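Long-range contacts in enoyl-CoA hydratase (PDB 3T3W), which probably catalyses the hydration of 2-enoyl-CoA thioesters in lipid metabolism, as a hexameric member of the crotonase family: residues C136-L141 and V162-H167; G131-C136 and A148-P153; T168-P173 and T194-R199. All blocks are in the same frame, centred on the assembly; numbering follows the deposited sequence.

Contact 1 of 3, residues C136-L141 and V162-H167. With ZN (zinc ion), chain T; EDO (1,2-ethanediol), chain H.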
loop_
_atom_site.group_PDB
_atom_site.type_symbol
_atom_site.label_atom_id
_atom_site.label_comp_id
_atom_site.label_asym_id
_atom_site.label_seq_id
_atom_site.Cartn_x
_atom_site.Cartn_y
_atom_site.Cartn_z
ATOM N N CYS F 136 -17.002 -9.127 -18.213
ATOM C CA CYS F 136 -16.153 -10.294 -18.122
ATOM C C CYS F 136 -15.048 -10.144 -17.072
ATOM O O CYS F 136 -14.721 -11.135 -16.396
ATOM C CB CYS F 136 -15.570 -10.695 -19.497
ATOM S SG CYS F 136 -14.558 -9.467 -20.312
ATOM N N TRP F 137 -14.452 -8.963 -16.907
ATOM C CA TRP F 137 -13.384 -8.833 -15.897
ATOM C C TRP F 137 -13.773 -9.243 -14.493
ATOM O O TRP F 137 -12.942 -9.847 -13.796
ATOM C CB TRP F 137 -12.772 -7.437 -15.877
ATOM C CG TRP F 137 -11.794 -7.128 -16.971
ATOM C CD1 TRP F 137 -10.991 -7.989 -17.676
ATOM C CD2 TRP F 137 -11.416 -5.793 -17.416
ATOM N NE1 TRP F 137 -10.175 -7.315 -18.555
ATOM C CE2 TRP F 137 -10.379 -5.977 -18.436
ATOM C CE3 TRP F 137 -11.827 -4.513 -17.092
ATOM C CZ2 TRP F 137 -9.795 -4.909 -19.075
ATOM C CZ3 TRP F 137 -11.235 -3.451 -17.757
ATOM C CH2 TRP F 137 -10.229 -3.643 -18.703
ATOM N N PRO F 138 -15.017 -8.963 -14.048
ATOM C CA PRO F 138 -15.423 -9.425 -12.689
ATOM C C PRO F 138 -15.479 -10.954 -12.505
ATOM O O PRO F 138 -15.532 -11.439 -11.384
ATOM C CB PRO F 138 -16.806 -8.781 -12.492
ATOM C CG PRO F 138 -16.677 -7.529 -13.337
ATOM C CD PRO F 138 -15.989 -7.997 -14.588
ATOM N N CYS F 139 -15.557 -11.692 -13.610
ATOM C CA CYS F 139 -15.534 -13.137 -13.539
ATOM C C CYS F 139 -14.128 -13.612 -13.151
ATOM O O CYS F 139 -13.126 -12.970 -13.452
ATOM C CB CYS F 139 -15.978 -13.769 -14.865
ATOM S SG CYS F 139 -17.719 -13.447 -15.309
ATOM N N ASP F 140 -14.071 -14.744 -12.480
ATOM C CA ASP F 140 -12.820 -15.312 -12.050
ATOM C C ASP F 140 -11.948 -15.784 -13.200
ATOM O O ASP F 140 -10.737 -15.562 -13.174
ATOM C CB ASP F 140 -13.047 -16.451 -11.057
ATOM C CG ASP F 140 -13.707 -15.971 -9.782
ATOM O OD1 ASP F 140 -13.198 -14.974 -9.200
ATOM O OD2 ASP F 140 -14.761 -16.542 -9.422
ATOM N N LEU F 141 -12.549 -16.514 -14.129
ATOM C CA LEU F 141 -11.886 -17.095 -15.282
ATOM C C LEU F 141 -12.553 -16.582 -16.553
ATOM O O LEU F 141 -13.777 -16.294 -16.568
ATOM C CB LEU F 141 -12.008 -18.613 -15.257
ATOM C CG LEU F 141 -11.700 -19.327 -13.931
ATOM C CD1 LEU F 141 -11.836 -20.864 -14.094
ATOM C CD2 LEU F 141 -10.288 -19.003 -13.430
ATOM N N VAL F 162 -12.441 2.944 -19.615
ATOM C CA VAL F 162 -13.763 2.744 -18.959
ATOM C C VAL F 162 -13.679 2.865 -17.434
ATOM O O VAL F 162 -12.578 3.000 -16.825
ATOM C CB VAL F 162 -14.391 1.396 -19.368
ATOM C CG1 VAL F 162 -14.723 1.410 -20.886
ATOM C CG2 VAL F 162 -13.451 0.228 -19.016
ATOM N N GLU F 163 -14.863 2.798 -16.818
ATOM C CA GLU F 163 -15.051 3.202 -15.421
ATOM C C GLU F 163 -14.389 2.295 -14.401
ATOM O O GLU F 163 -14.100 2.738 -13.279
ATOM C CB GLU F 163 -16.565 3.190 -15.134
ATOM C CG GLU F 163 -17.361 4.293 -15.829
ATOM C CD GLU F 163 -17.780 4.036 -17.294
ATOM O OE1 GLU F 163 -17.369 3.017 -17.896
ATOM O OE2 GLU F 163 -18.493 4.916 -17.846
ATOM N N TYR F 164 -14.169 1.034 -14.765
ATOM C CA TYR F 164 -13.625 -0.008 -13.905
ATOM C C TYR F 164 -12.290 -0.372 -14.540
ATOM O O TYR F 164 -12.233 -1.065 -15.581
ATOM C CB TYR F 164 -14.573 -1.199 -13.899
ATOM C CG TYR F 164 -14.230 -2.420 -13.056
ATOM C CD1 TYR F 164 -14.821 -2.614 -11.814
ATOM C CD2 TYR F 164 -13.424 -3.443 -13.539
ATOM C CE1 TYR F 164 -14.564 -3.753 -11.042
ATOM C CE2 TYR F 164 -13.202 -4.609 -12.801
ATOM C CZ TYR F 164 -13.788 -4.763 -11.543
ATOM O OH TYR F 164 -13.605 -5.906 -10.788
ATOM N N HIS F 165 -11.228 0.154 -13.960
ATOM C CA HIS F 165 -9.907 0.056 -14.559
ATOM C C HIS F 165 -9.240 -1.276 -14.223
ATOM O O HIS F 165 -8.336 -1.360 -13.402
ATOM C CB HIS F 165 -9.010 1.249 -14.169
ATOM C CG HIS F 165 -7.718 1.293 -14.948
ATOM N ND1 HIS F 165 -7.619 1.927 -16.150
ATOM C CD2 HIS F 165 -6.505 0.646 -14.744
ATOM C CE1 HIS F 165 -6.376 1.730 -16.635
ATOM N NE2 HIS F 165 -5.703 0.944 -15.785
ATOM N N GLY F 166 -9.650 -2.314 -14.937
ATOM C CA GLY F 166 -8.992 -3.613 -14.895
ATOM C C GLY F 166 -7.725 -3.643 -15.754
ATOM O O GLY F 166 -6.909 -4.542 -15.616
ATOM N N HIS F 167 -7.593 -2.672 -16.668
ATOM C CA HIS F 167 -6.635 -2.764 -17.750
ATOM C C HIS F 167 -5.234 -3.067 -17.240
ATOM O O HIS F 167 -4.541 -3.968 -17.760
ATOM C CB HIS F 167 -6.558 -1.466 -18.582
ATOM C CG HIS F 167 -7.896 -0.893 -18.986
ATOM N ND1 HIS F 167 -8.833 -0.476 -18.070
ATOM C CD2 HIS F 167 -8.416 -0.604 -20.246
ATOM C CE1 HIS F 167 -9.897 0.029 -18.731
ATOM N NE2 HIS F 167 -9.633 -0.032 -20.068
HETATM ZN ZN ZN T . -18.376 7.035 -17.916
HETATM C C1 EDO H . -9.623 -12.288 -12.115
HETATM O O1 EDO H . -9.629 -13.532 -11.477
HETATM C C2 EDO H . -9.139 -11.222 -11.177
HETATM O O2 EDO H . -10.132 -11.074 -10.138
HETATM O O HOH W 1 -11.905 -7.835 -11.718
HETATM O O HOH W 2 -18.191 6.638 -19.983
#

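Contact 2 of 3, residues G131-C136 and A148-P153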
loop_
_atom_site.group_PDB
_atom_site.type_symbol
_atom_site.label_atom_id
_atom_site.label_comp_id
_atom_site.label_asym_id
_atom_site.label_seq_id
_atom_site.Cartn_x
_atom_site.Cartn_y
_atom_site.Cartn_z
ATOM N N GLY F 131 -17.270 -1.039 -22.363
ATOM C CA GLY F 131 -18.142 -1.554 -21.286
ATOM C C GLY F 131 -18.315 -3.072 -21.260
ATOM O O GLY F 131 -18.667 -3.628 -20.232
ATOM N N GLY F 132 -18.146 -3.768 -22.375
ATOM C CA GLY F 132 -18.087 -5.241 -22.368
ATOM C C GLY F 132 -17.105 -5.821 -21.327
ATOM O O GLY F 132 -17.344 -6.879 -20.701
ATOM N N LEU F 133 -15.996 -5.119 -21.144
ATOM C CA LEU F 133 -14.962 -5.528 -20.191
ATOM C C LEU F 133 -15.467 -5.500 -18.761
ATOM O O LEU F 133 -14.973 -6.241 -17.895
ATOM C CB LEU F 133 -13.736 -4.627 -20.345
ATOM C CG LEU F 133 -13.083 -4.709 -21.744
ATOM C CD1 LEU F 133 -12.169 -3.521 -21.962
ATOM C CD2 LEU F 133 -12.306 -6.041 -21.869
ATOM N N LEU F 134 -16.442 -4.641 -18.478
ATOM C CA LEU F 134 -17.051 -4.584 -17.143
ATOM C C LEU F 134 -17.920 -5.795 -16.848
ATOM O O LEU F 134 -18.238 -6.043 -15.684
ATOM C CB LEU F 134 -17.862 -3.294 -16.949
ATOM C CG LEU F 134 -17.094 -2.113 -16.406
ATOM C CD1 LEU F 134 -16.023 -1.680 -17.407
ATOM C CD2 LEU F 134 -17.991 -0.953 -16.045
ATOM N N LEU F 135 -18.247 -6.584 -17.874
ATOM C CA LEU F 135 -19.016 -7.805 -17.661
ATOM C C LEU F 135 -18.106 -9.017 -17.462
ATOM O O LEU F 135 -18.432 -9.865 -16.642
ATOM C CB LEU F 135 -19.982 -8.058 -18.801
ATOM C CG LEU F 135 -20.898 -6.865 -19.195
ATOM C CD1 LEU F 135 -21.947 -7.320 -20.236
ATOM C CD2 LEU F 135 -21.576 -6.240 -17.956
ATOM N N CYS F 136 -17.002 -9.127 -18.213
ATOM C CA CYS F 136 -16.153 -10.294 -18.122
ATOM C C CYS F 136 -15.048 -10.144 -17.072
ATOM O O CYS F 136 -14.721 -11.135 -16.396
ATOM C CB CYS F 136 -15.570 -10.695 -19.497
ATOM S SG CYS F 136 -14.558 -9.467 -20.312
ATOM N N ALA F 148 -12.320 -13.865 -30.794
ATOM C CA ALA F 148 -12.683 -12.773 -29.878
ATOM C C ALA F 148 -11.710 -11.619 -30.086
ATOM O O ALA F 148 -10.539 -11.817 -30.388
ATOM C CB ALA F 148 -12.609 -13.208 -28.428
ATOM N N LEU F 149 -12.254 -10.410 -29.997
ATOM C CA LEU F 149 -11.486 -9.183 -30.156
ATOM C C LEU F 149 -11.830 -8.273 -28.997
ATOM O O LEU F 149 -12.986 -7.951 -28.815
ATOM C CB LEU F 149 -11.827 -8.509 -31.488
ATOM C CG LEU F 149 -11.209 -9.227 -32.695
ATOM C CD1 LEU F 149 -11.726 -8.619 -33.995
ATOM C CD2 LEU F 149 -9.704 -9.096 -32.703
ATOM N N PHE F 150 -10.823 -7.891 -28.226
ATOM C CA PHE F 150 -10.993 -7.090 -27.016
ATOM C C PHE F 150 -10.435 -5.709 -27.241
ATOM O O PHE F 150 -9.314 -5.565 -27.736
ATOM C CB PHE F 150 -10.244 -7.711 -25.837
ATOM C CG PHE F 150 -10.771 -9.042 -25.396
ATOM C CD1 PHE F 150 -11.745 -9.140 -24.415
ATOM C CD2 PHE F 150 -10.289 -10.209 -25.950
ATOM C CE1 PHE F 150 -12.189 -10.374 -23.966
ATOM C CE2 PHE F 150 -10.750 -11.459 -25.506
ATOM C CZ PHE F 150 -11.723 -11.545 -24.531
ATOM N N SER F 151 -11.182 -4.671 -26.843
ATOM C CA SER F 151 -10.693 -3.297 -27.051
ATOM C C SER F 151 -11.354 -2.339 -26.066
ATOM O O SER F 151 -12.392 -2.668 -25.494
ATOM C CB SER F 151 -10.958 -2.846 -28.520
ATOM O OG SER F 151 -12.367 -2.708 -28.756
ATOM N N ASP F 152 -10.725 -1.183 -25.874
ATOM C CA ASP F 152 -11.360 -0.077 -25.179
ATOM C C ASP F 152 -10.958 1.224 -25.850
ATOM O O ASP F 152 -10.020 1.861 -25.385
ATOM C CB ASP F 152 -10.999 -0.060 -23.705
ATOM C CG ASP F 152 -11.719 1.020 -22.942
ATOM O OD1 ASP F 152 -12.615 1.696 -23.560
ATOM O OD2 ASP F 152 -11.344 1.227 -21.757
ATOM N N PRO F 153 -11.686 1.618 -26.922
ATOM C CA PRO F 153 -11.369 2.841 -27.659
ATOM C C PRO F 153 -11.997 4.139 -27.135
ATOM O O PRO F 153 -12.170 5.111 -27.932
ATOM C CB PRO F 153 -11.871 2.528 -29.063
ATOM C CG PRO F 153 -12.995 1.595 -28.870
ATOM C CD PRO F 153 -12.674 0.783 -27.640
#

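Contact 3 of 3, residues T168-P173 and T194-R199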
loop_
_atom_site.group_PDB
_atom_site.type_symbol
_atom_site.label_atom_id
_atom_site.label_comp_id
_atom_site.label_asym_id
_atom_site.label_seq_id
_atom_site.Cartn_x
_atom_site.Cartn_y
_atom_site.Cartn_z
ATOM N N THR F 168 -4.748 -2.278 -16.299
ATOM C CA THR F 168 -3.393 -2.421 -15.813
ATOM C C THR F 168 -3.150 -3.781 -15.152
ATOM O O THR F 168 -2.082 -4.357 -15.302
ATOM C CB THR F 168 -3.023 -1.278 -14.847
ATOM O OG1 THR F 168 -3.113 -0.042 -15.569
ATOM C CG2 THR F 168 -1.567 -1.382 -14.296
ATOM N N TRP F 169 -4.136 -4.219 -14.367
ATOM C CA TRP F 169 -4.078 -5.493 -13.651
ATOM C C TRP F 169 -4.109 -6.667 -14.596
ATOM O O TRP F 169 -3.414 -7.684 -14.379
ATOM C CB TRP F 169 -5.280 -5.580 -12.726
ATOM C CG TRP F 169 -5.303 -4.477 -11.691
ATOM C CD1 TRP F 169 -5.913 -3.256 -11.800
ATOM C CD2 TRP F 169 -4.616 -4.472 -10.408
ATOM N NE1 TRP F 169 -5.689 -2.498 -10.686
ATOM C CE2 TRP F 169 -4.879 -3.169 -9.810
ATOM C CE3 TRP F 169 -3.818 -5.386 -9.720
ATOM C CZ2 TRP F 169 -4.415 -2.839 -8.559
ATOM C CZ3 TRP F 169 -3.353 -5.045 -8.432
ATOM C CH2 TRP F 169 -3.632 -3.790 -7.876
ATOM N N GLU F 170 -4.873 -6.533 -15.665
ATOM C CA GLU F 170 -5.153 -7.644 -16.597
ATOM C C GLU F 170 -4.114 -7.781 -17.714
ATOM O O GLU F 170 -3.785 -8.891 -18.146
ATOM C CB GLU F 170 -6.534 -7.447 -17.199
ATOM C CG GLU F 170 -7.658 -7.534 -16.183
ATOM C CD GLU F 170 -8.045 -8.941 -15.766
ATOM O OE1 GLU F 170 -7.577 -9.932 -16.389
ATOM O OE2 GLU F 170 -8.888 -9.029 -14.841
ATOM N N LEU F 171 -3.614 -6.642 -18.172
ATOM C CA LEU F 171 -2.748 -6.544 -19.344
ATOM C C LEU F 171 -1.297 -6.170 -19.043
ATOM O O LEU F 171 -0.424 -6.353 -19.908
ATOM C CB LEU F 171 -3.349 -5.533 -20.323
ATOM C CG LEU F 171 -4.780 -5.745 -20.776
ATOM C CD1 LEU F 171 -5.308 -4.516 -21.548
ATOM C CD2 LEU F 171 -4.906 -7.016 -21.622
ATOM N N GLY F 172 -1.054 -5.645 -17.848
ATOM C CA GLY F 172 0.186 -4.949 -17.525
ATOM C C GLY F 172 0.097 -3.490 -18.004
ATOM O O GLY F 172 -0.688 -3.172 -18.929
ATOM N N PRO F 173 0.930 -2.605 -17.449
ATOM C CA PRO F 173 0.787 -1.175 -17.747
ATOM C C PRO F 173 1.138 -0.792 -19.179
ATOM O O PRO F 173 0.473 0.086 -19.756
ATOM C CB PRO F 173 1.746 -0.505 -16.745
ATOM C CG PRO F 173 2.704 -1.612 -16.331
ATOM C CD PRO F 173 1.862 -2.833 -16.330
ATOM N N THR F 194 -1.068 -12.334 -21.776
ATOM C CA THR F 194 -0.969 -11.496 -20.583
ATOM C C THR F 194 -1.584 -12.168 -19.360
ATOM O O THR F 194 -1.375 -11.710 -18.244
ATOM C CB THR F 194 -1.665 -10.113 -20.757
ATOM O OG1 THR F 194 -3.098 -10.280 -20.753
ATOM C CG2 THR F 194 -1.245 -9.404 -22.056
ATOM N N GLY F 195 -2.360 -13.220 -19.587
ATOM C CA GLY F 195 -3.060 -13.934 -18.531
ATOM C C GLY F 195 -4.506 -13.517 -18.327
ATOM O O GLY F 195 -5.239 -14.169 -17.544
ATOM N N MET F 196 -4.942 -12.471 -19.040
ATOM C CA MET F 196 -6.295 -11.983 -18.933
ATOM C C MET F 196 -7.322 -13.071 -19.358
ATOM O O MET F 196 -8.412 -13.160 -18.838
ATOM C CB MET F 196 -6.474 -10.738 -19.805
ATOM C CG MET F 196 -7.932 -10.369 -19.965
ATOM S SD MET F 196 -8.133 -8.796 -20.785
ATOM C CE MET F 196 -9.742 -9.047 -21.568
ATOM N N VAL F 197 -6.972 -13.840 -20.370
ATOM C CA VAL F 197 -7.774 -14.978 -20.825
ATOM C C VAL F 197 -7.072 -16.268 -20.363
ATOM O O VAL F 197 -5.858 -16.452 -20.594
ATOM C CB VAL F 197 -7.988 -14.896 -22.369
ATOM C CG1 VAL F 197 -8.354 -16.251 -22.962
ATOM C CG2 VAL F 197 -9.042 -13.806 -22.689
ATOM N N ASN F 198 -7.841 -17.174 -19.741
ATOM C CA ASN F 198 -7.303 -18.434 -19.258
ATOM C C ASN F 198 -7.054 -19.427 -20.395
ATOM O O ASN F 198 -6.115 -20.212 -20.333
ATOM C CB ASN F 198 -8.276 -19.079 -18.260
ATOM C CG ASN F 198 -8.342 -18.325 -16.928
ATOM O OD1 ASN F 198 -9.035 -17.330 -16.825
ATOM N ND2 ASN F 198 -7.638 -18.838 -15.899
ATOM N N ARG F 199 -7.938 -19.452 -21.394
ATOM C CA ARG F 199 -7.869 -20.482 -22.437
ATOM C C ARG F 199 -8.561 -19.924 -23.668
ATOM O O ARG F 199 -9.552 -19.250 -23.539
ATOM C CB ARG F 199 -8.668 -21.702 -22.008
ATOM C CG ARG F 199 -8.068 -22.441 -20.843
ATOM C CD ARG F 199 -8.599 -23.871 -20.716
ATOM N NE ARG F 199 -8.316 -24.343 -19.346
ATOM C CZ ARG F 199 -9.051 -25.241 -18.697
ATOM N NH1 ARG F 199 -10.132 -25.751 -19.285
ATOM N NH2 ARG F 199 -8.693 -25.635 -17.472
#

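Contact 1 of 3, residues C136-L141 and V162-H167
Trp-137 lays its indole against the inverse gamma turn centred on His-165 and against His-167 at the start of helix 167-171, joining two loops of the crotonase fold: one between helix 133-136 and strand 141-145, the other running into helix 167-171. Aromatic contacts dominate. CG of Trp-137 lies anti to its own carbonyl carbon (chi1 -78°), which sends the six-membered ring across to the second loop. There the indole edge stands T-shaped on the His-167 imidazole, centroids 4.8 Å apart and planes at 69°, with CH2 over the centre of the histidine ring. One indole face receives a CH-pi contact from Gly-166, whose CA is 3.8 Å from the centroid of the Trp-137 six-membered ring. Apolar packing continues at the Tyr-164 ring, where CD2 comes within 4.0 Å of CE3 of Trp-137.

Polar partners lie outside the two loops. His-167 turns NE2 to Asp-152, which would fix the imidazole's rotation. Beyond the aromatic cluster, Glu-163 OE2 binds zinc at 2.1 Å, with Glu-102, His-252 and His-256 completing the protein ligands. The polar link between the loops is a water, which donates to Trp-137 O at 3.1 Å and lies 2.7 Å from Tyr-164 OH, in the plane of the phenol ring.

Contact 2 of 3, residues G131-C136 and A148-P153
With CG turned away from the carbonyl carbon (chi1 -62°) and an extended second torsion, Leu-133 holds its two methyls out from helix 133-136, one toward Phe-150, the other toward Ser-151 and Asp-152. Phe-150 has a similar chi1 of -66°; its CB points neither toward the helix nor away from it, yet the ring end comes nearer. CD2 of Leu-133 meets that ring at its edge, 4.0 Å from CD1 of Phe-150, and does not lie over a face. The other methyl, CD1, rests 3.6 Å from the backbone carbonyl O of Ser-151 and 4.0 Å from CB of Asp-152. One turn on, Cys-136 brings SG to the same phenyl edge, 4.4 Å from CE1 of Phe-150.

This is van der Waals packing among buried residues, and the polar group at its border is satisfied elsewhere. The carboxylate of Asp-152 bonds through OD1 to the hydroxyl of Ser-130, while OD2 has partners of its own in the loop 162-167; together these bonds should hold its rotation. The methyl and sulfur contacts seat short helix 133-136 on strand 149-151, which pairs with strand 127-129 in the small second sheet of the crotonase fold.

Contact 3 of 3, residues T168-P173 and T194-R199
Glu-170 and Leu-171, at the end of helix 167-171, meet Thr-194 and Met-196 where helix 188-194 closes in a Schellman motif, Gly-195 taking the positive phi. In the first shell, Thr-194 OG1 lies 3.0 Å from Glu-170 O; its proton may go there or to Val-191 O within its own helix, so the bond across the contact is not settled. The threonine methyl CG2 reaches Leu-171 O at 3.8 Å. Met-196 starts with CG anti to its backbone N (chi1 168°) and then runs extended, lying alongside Leu-171 and pointing the same way; its SD is 3.8 Å from Leu-171 CD2. The Glu-170 side chain crosses Met-196 at about a right angle. A bend at chi2 (-78°) brings OE1 of Glu-170 3.5 Å from Met-196 CA and 3.6 Å from Met-196 CG.

Farther out, Ile-179 of helix 173-182 packs on Leu-171, and Lys-175 of the same helix touches Thr-194. The junction of helix ends also faces a subunit interface, where OE2 of Glu-170 forms a salt bridge with NH2 of Arg-174 of a second subunit.

The three contacts adjoin one another; contacts 1 and 2 are buried and contact 3 partly so. Contacts 1 and 2, with centres about 9 Å apart, share Cys-136 and are coupled through Asp-152, whose OD2 is 2.7 Å from His-167 NE2 and 3.0 Å from Val-162 N. Met-196 carries contact 3 to both: its SD lies 3.4 Å from Trp-137 NE1, and its CE 3.5 Å from Phe-150 CD1. The zinc site includes Glu-163 of contact 1, and the metal is about 10 Å from the side chain of Asp-152. Contacts 1 and 3 both meet Arg-174 of the second subunit, which in contact 1 bonds Trp-137 O and Cys-139 O.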